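Local atomic coordinates of extracellular solute-binding protein, family 1 (Trichodesmium erythraeum IMS101, PDB entry 6G7N), a protein that binds ferric iron as the extracellular solute-binding component of what is probably an ABC-type iron uptake system in an ocean diazotroph. Residues T13-L27 with K250-F264. Residues are numbered along the deposited sequence; the frame is centred on the assembly and turned at random. Where two conformers were deposited one is given.
Sequences TDQALYDSFTKKTGL and KFLEYLVSPEAQKIF
Thr13 and Asp14 reach the carbonyls of Ile263 and Phe264, in helix 258-266, through water: one water is hydrogen-bonded to Thr13 OG1, Asp14 OD1 and Ile263 O, a second to Asp14 OD1 and Phe264 O, while Asp14 OD2 takes the amide of Tyr11. Leu17 follows as a knob set among Tyr254, Leu255, Ala260 and Ile263. Its CG, anti to the backbone N, carries the two methyls toward Tyr254 and Phe264; in the conformer given, CD2 lies in the plane of the Tyr254 ring, 3.4 Å from CE2 at the edge, and CD1 is 3.8 Å from Phe264 CB. Ser20 brings its CB to within 3.4 Å of Tyr254 OH. Phe21 is gripped on two sides: the edge of Phe251 meets its ring face in a T-shaped pair (centroids 5.0 Å apart, planes at 84°), and Thr25 OG1 sits 3.5 Å above the opposite face. Its CB makes a CH-pi contact with Tyr254, 4.1 Å from the ring centroid, completing an aromatic cluster of Phe21, Phe251 and Tyr254. Tyr254 is the reciprocal knob, among Leu17, Ser20, Phe21 and Lys24, with Ala260 CB on its other face; an alanine here would probably open a gap between the helices and leave Leu17 and Phe21 less firmly held. Measured on the short segments, helix 15-25 runs nearly antiparallel to helix 258-264 (161°) and crosses helix 250-255 at 118°. On the sheet side, Tyr18, Phe21 and Phe251 pack on strand 2-7, while Leu255 and Phe264 pack on strand 96-108, a helices-on-sheet layer of this bacterial extracellular solute-binding fold.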
# COMPACT_ATOMS: atom_id res chain seq x y z
N THR A 13 -11.63 -1.13 -14.45
CA THR A 13 -10.68 -0.96 -15.52
C THR A 13 -9.72 -2.18 -15.68
O THR A 13 -9.15 -2.36 -16.76
CB THR A 13 -9.88 0.34 -15.33
OG1 THR A 13 -9.38 0.39 -13.99
CG2 THR A 13 -10.75 1.58 -15.57
N ASP A 14 -9.61 -3.03 -14.66
CA ASP A 14 -8.78 -4.21 -14.75
C ASP A 14 -9.35 -5.26 -15.70
O ASP A 14 -8.63 -6.14 -16.12
CB ASP A 14 -8.57 -4.86 -13.36
CG ASP A 14 -7.77 -3.98 -12.39
OD1 ASP A 14 -6.99 -3.13 -12.86
OD2 ASP A 14 -7.92 -4.15 -11.15
N GLN A 15 -10.63 -5.16 -16.07
CA GLN A 15 -11.14 -6.09 -17.11
C GLN A 15 -10.33 -6.04 -18.43
O GLN A 15 -10.14 -7.06 -19.07
CB GLN A 15 -12.61 -5.83 -17.40
CG GLN A 15 -13.26 -6.94 -18.23
CD GLN A 15 -13.27 -8.27 -17.51
OE1 GLN A 15 -13.68 -8.34 -16.37
NE2 GLN A 15 -12.80 -9.34 -18.16
N ALA A 16 -9.75 -4.88 -18.74
CA ALA A 16 -8.85 -4.77 -19.92
C ALA A 16 -7.61 -5.65 -19.79
O ALA A 16 -7.15 -6.23 -20.75
CB ALA A 16 -8.44 -3.32 -20.17
N LEU A 17 -7.09 -5.74 -18.57
CA LEU A 17 -5.97 -6.56 -18.32
C LEU A 17 -6.36 -8.05 -18.47
O LEU A 17 -5.62 -8.81 -19.10
CB LEU A 17 -5.47 -6.16 -16.94
CG LEU A 17 -4.17 -6.67 -16.46
CD1 LEU A 17 -3.57 -5.69 -15.49
CD2 LEU A 17 -4.44 -8.01 -15.81
N TYR A 18 -7.51 -8.44 -17.91
CA TYR A 18 -7.89 -9.85 -17.99
C TYR A 18 -8.10 -10.23 -19.45
O TYR A 18 -7.68 -11.28 -19.88
CB TYR A 18 -9.15 -10.15 -17.17
CG TYR A 18 -9.12 -9.69 -15.72
CD1 TYR A 18 -7.93 -9.50 -15.01
CD2 TYR A 18 -10.31 -9.41 -15.08
CE1 TYR A 18 -7.94 -9.04 -13.71
CE2 TYR A 18 -10.34 -8.96 -13.78
CZ TYR A 18 -9.16 -8.77 -13.09
OH TYR A 18 -9.16 -8.29 -11.79
N ASP A 19 -8.77 -9.37 -20.20
CA ASP A 19 -9.05 -9.66 -21.61
C ASP A 19 -7.79 -9.75 -22.46
O ASP A 19 -7.69 -10.62 -23.31
CB ASP A 19 -10.01 -8.61 -22.17
CG ASP A 19 -11.45 -8.72 -21.58
OD1 ASP A 19 -11.74 -9.69 -20.86
OD2 ASP A 19 -12.23 -7.81 -21.81
N SER A 20 -6.81 -8.89 -22.21
CA SER A 20 -5.53 -8.98 -22.90
C SER A 20 -4.80 -10.26 -22.55
O SER A 20 -4.24 -10.94 -23.43
CB SER A 20 -4.70 -7.75 -22.59
OG SER A 20 -3.45 -7.88 -23.22
N PHE A 21 -4.79 -10.59 -21.26
CA PHE A 21 -4.21 -11.86 -20.81
C PHE A 21 -4.85 -13.04 -21.54
O PHE A 21 -4.13 -13.93 -22.02
CB PHE A 21 -4.36 -11.99 -19.30
CG PHE A 21 -3.93 -13.29 -18.77
CD1 PHE A 21 -2.57 -13.58 -18.66
CD2 PHE A 21 -4.84 -14.23 -18.30
CE1 PHE A 21 -2.13 -14.78 -18.15
CE2 PHE A 21 -4.41 -15.42 -17.76
CZ PHE A 21 -3.05 -15.71 -17.70
N THR A 22 -6.16 -13.05 -21.66
CA THR A 22 -6.82 -14.13 -22.36
C THR A 22 -6.44 -14.19 -23.85
O THR A 22 -6.22 -15.29 -24.39
CB THR A 22 -8.33 -14.04 -22.16
OG1 THR A 22 -8.60 -14.07 -20.76
CG2 THR A 22 -9.05 -15.17 -22.84
N LYS A 23 -6.35 -13.03 -24.47
CA LYS A 23 -5.89 -12.99 -25.90
C LYS A 23 -4.46 -13.57 -26.06
O LYS A 23 -4.14 -14.30 -27.00
CB LYS A 23 -5.91 -11.55 -26.40
CG LYS A 23 -5.52 -11.29 -27.84
CD LYS A 23 -5.72 -9.82 -28.18
CE LYS A 23 -5.08 -9.43 -29.51
NZ LYS A 23 -4.53 -8.05 -29.52
N LYS A 24 -3.60 -13.25 -25.12
CA LYS A 24 -2.20 -13.68 -25.18
C LYS A 24 -1.95 -15.13 -24.80
O LYS A 24 -1.03 -15.75 -25.33
CB LYS A 24 -1.35 -12.75 -24.30
CG LYS A 24 -1.26 -11.34 -24.86
CD LYS A 24 -0.63 -10.37 -23.88
CE LYS A 24 -0.38 -9.04 -24.51
NZ LYS A 24 1.01 -9.08 -25.01
N THR A 25 -2.76 -15.68 -23.90
CA THR A 25 -2.53 -17.00 -23.30
C THR A 25 -3.60 -18.03 -23.55
O THR A 25 -3.36 -19.21 -23.31
CB THR A 25 -2.33 -16.91 -21.78
OG1 THR A 25 -3.58 -16.62 -21.13
CG2 THR A 25 -1.27 -15.88 -21.41
N GLY A 26 -4.79 -17.60 -23.94
CA GLY A 26 -5.93 -18.48 -24.06
C GLY A 26 -6.68 -18.74 -22.77
O GLY A 26 -7.69 -19.42 -22.80
N LEU A 27 -6.21 -18.21 -21.64
CA LEU A 27 -6.79 -18.53 -20.34
C LEU A 27 -7.78 -17.48 -19.90
O LEU A 27 -7.45 -16.30 -19.89
CB LEU A 27 -5.67 -18.60 -19.31
CG LEU A 27 -4.68 -19.73 -19.51
CD1 LEU A 27 -3.51 -19.55 -18.57
CD2 LEU A 27 -5.30 -21.12 -19.33
N LYS A 250 1.74 -17.73 -15.38
CA LYS A 250 1.60 -16.88 -16.59
C LYS A 250 0.91 -15.57 -16.26
O LYS A 250 1.27 -14.51 -16.84
CB LYS A 250 0.83 -17.61 -17.69
CG LYS A 250 1.60 -18.72 -18.39
CD LYS A 250 0.80 -19.32 -19.54
CE LYS A 250 1.57 -20.40 -20.30
NZ LYS A 250 0.83 -20.91 -21.49
N PHE A 251 -0.09 -15.61 -15.39
CA PHE A 251 -0.78 -14.38 -15.03
C PHE A 251 0.13 -13.42 -14.28
O PHE A 251 0.18 -12.22 -14.64
CB PHE A 251 -2.03 -14.71 -14.21
CG PHE A 251 -2.88 -13.50 -13.91
CD1 PHE A 251 -3.58 -12.87 -14.92
CD2 PHE A 251 -2.96 -12.98 -12.63
CE1 PHE A 251 -4.36 -11.75 -14.68
CE2 PHE A 251 -3.74 -11.86 -12.37
CZ PHE A 251 -4.44 -11.25 -13.39
N LEU A 252 0.86 -13.90 -13.28
CA LEU A 252 1.79 -13.01 -12.58
C LEU A 252 2.82 -12.42 -13.52
O LEU A 252 3.15 -11.22 -13.45
CB LEU A 252 2.47 -13.73 -11.42
CG LEU A 252 1.57 -14.29 -10.31
CD1 LEU A 252 2.44 -14.72 -9.16
CD2 LEU A 252 0.49 -13.28 -9.87
N GLU A 253 3.36 -13.24 -14.41
CA GLU A 253 4.35 -12.74 -15.37
C GLU A 253 3.73 -11.70 -16.30
O GLU A 253 4.36 -10.69 -16.61
CB GLU A 253 4.97 -13.87 -16.14
CG GLU A 253 5.87 -14.72 -15.27
CD GLU A 253 6.53 -15.91 -15.96
OE1 GLU A 253 6.01 -16.38 -17.00
OE2 GLU A 253 7.54 -16.43 -15.42
N TYR A 254 2.50 -11.93 -16.75
CA TYR A 254 1.82 -10.94 -17.58
C TYR A 254 1.70 -9.59 -16.86
O TYR A 254 1.86 -8.53 -17.48
CB TYR A 254 0.45 -11.49 -18.00
CG TYR A 254 -0.43 -10.42 -18.57
CD1 TYR A 254 -0.20 -9.86 -19.82
CD2 TYR A 254 -1.45 -9.86 -17.79
CE1 TYR A 254 -0.99 -8.81 -20.28
CE2 TYR A 254 -2.21 -8.83 -18.23
CZ TYR A 254 -1.98 -8.29 -19.46
OH TYR A 254 -2.73 -7.20 -19.87
N LEU A 255 1.45 -9.62 -15.55
CA LEU A 255 1.27 -8.38 -14.80
C LEU A 255 2.48 -7.47 -14.78
O LEU A 255 2.31 -6.27 -14.51
CB LEU A 255 0.81 -8.66 -13.37
CG LEU A 255 -0.61 -9.20 -13.21
CD1 LEU A 255 -0.85 -9.49 -11.73
CD2 LEU A 255 -1.65 -8.24 -13.73
N VAL A 256 3.69 -7.99 -15.02
CA VAL A 256 4.87 -7.14 -15.07
C VAL A 256 5.17 -6.59 -16.46
O VAL A 256 6.11 -5.82 -16.62
CB VAL A 256 6.12 -7.76 -14.43
CG1 VAL A 256 5.83 -8.18 -13.00
CG2 VAL A 256 6.67 -8.93 -15.23
N SER A 257 4.38 -6.99 -17.47
CA SER A 257 4.57 -6.42 -18.79
C SER A 257 4.28 -4.90 -18.76
O SER A 257 3.47 -4.43 -17.96
CB SER A 257 3.68 -7.12 -19.82
OG SER A 257 2.30 -6.84 -19.61
N PRO A 258 4.88 -4.13 -19.69
CA PRO A 258 4.62 -2.68 -19.64
C PRO A 258 3.15 -2.31 -19.78
O PRO A 258 2.67 -1.42 -19.09
CB PRO A 258 5.48 -2.14 -20.77
CG PRO A 258 6.63 -3.11 -20.79
CD PRO A 258 5.99 -4.45 -20.58
N GLU A 259 2.47 -3.01 -20.68
CA GLU A 259 1.04 -2.67 -20.86
C GLU A 259 0.17 -2.96 -19.60
O GLU A 259 -0.69 -2.17 -19.20
CB GLU A 259 0.53 -3.40 -22.11
N ALA A 260 0.43 -4.12 -18.98
CA ALA A 260 -0.30 -4.49 -17.77
C ALA A 260 0.09 -3.57 -16.62
O ALA A 260 -0.78 -3.17 -15.82
CB ALA A 260 -0.04 -5.92 -17.40
N GLN A 261 1.36 -3.22 -16.52
CA GLN A 261 1.80 -2.32 -15.48
C GLN A 261 1.07 -0.98 -15.54
O GLN A 261 0.64 -0.44 -14.51
CB GLN A 261 3.33 -2.10 -15.54
CG GLN A 261 4.12 -3.26 -14.94
CD GLN A 261 4.05 -3.17 -13.43
OE1 GLN A 261 4.63 -2.26 -12.82
NE2 GLN A 261 3.32 -4.10 -12.83
N LYS A 262 0.92 -0.46 -16.75
CA LYS A 262 0.18 0.79 -16.92
C LYS A 262 -1.28 0.63 -16.46
O LYS A 262 -1.79 1.44 -15.67
CB LYS A 262 0.23 1.24 -18.36
CG LYS A 262 -0.61 2.47 -18.66
CD LYS A 262 -0.56 2.87 -20.13
CE LYS A 262 -1.49 4.03 -20.46
NZ LYS A 262 -1.14 5.26 -19.72
N ILE A 263 -1.97 -0.37 -16.97
CA ILE A 263 -3.39 -0.50 -16.68
C ILE A 263 -3.61 -0.76 -15.19
O ILE A 263 -4.48 -0.13 -14.57
CB ILE A 263 -4.00 -1.65 -17.49
CG1 ILE A 263 -4.02 -1.34 -18.99
CG2 ILE A 263 -5.42 -1.96 -17.00
CD1 ILE A 263 -4.23 -2.54 -19.88
N PHE A 264 -2.82 -1.66 -14.61
CA PHE A 264 -3.03 -2.05 -13.23
C PHE A 264 -2.71 -0.89 -12.29
O PHE A 264 -3.45 -0.63 -11.33
CB PHE A 264 -2.17 -3.27 -12.90
CG PHE A 264 -2.38 -3.79 -11.51
CD1 PHE A 264 -3.59 -4.37 -11.12
CD2 PHE A 264 -1.39 -3.65 -10.55
CE1 PHE A 264 -3.76 -4.84 -9.84
CE2 PHE A 264 -1.57 -4.10 -9.27
CZ PHE A 264 -2.76 -4.71 -8.92
O HOH W 1 -7.16 -0.89 -14.25
O HOH W 2 -6.10 -1.31 -10.97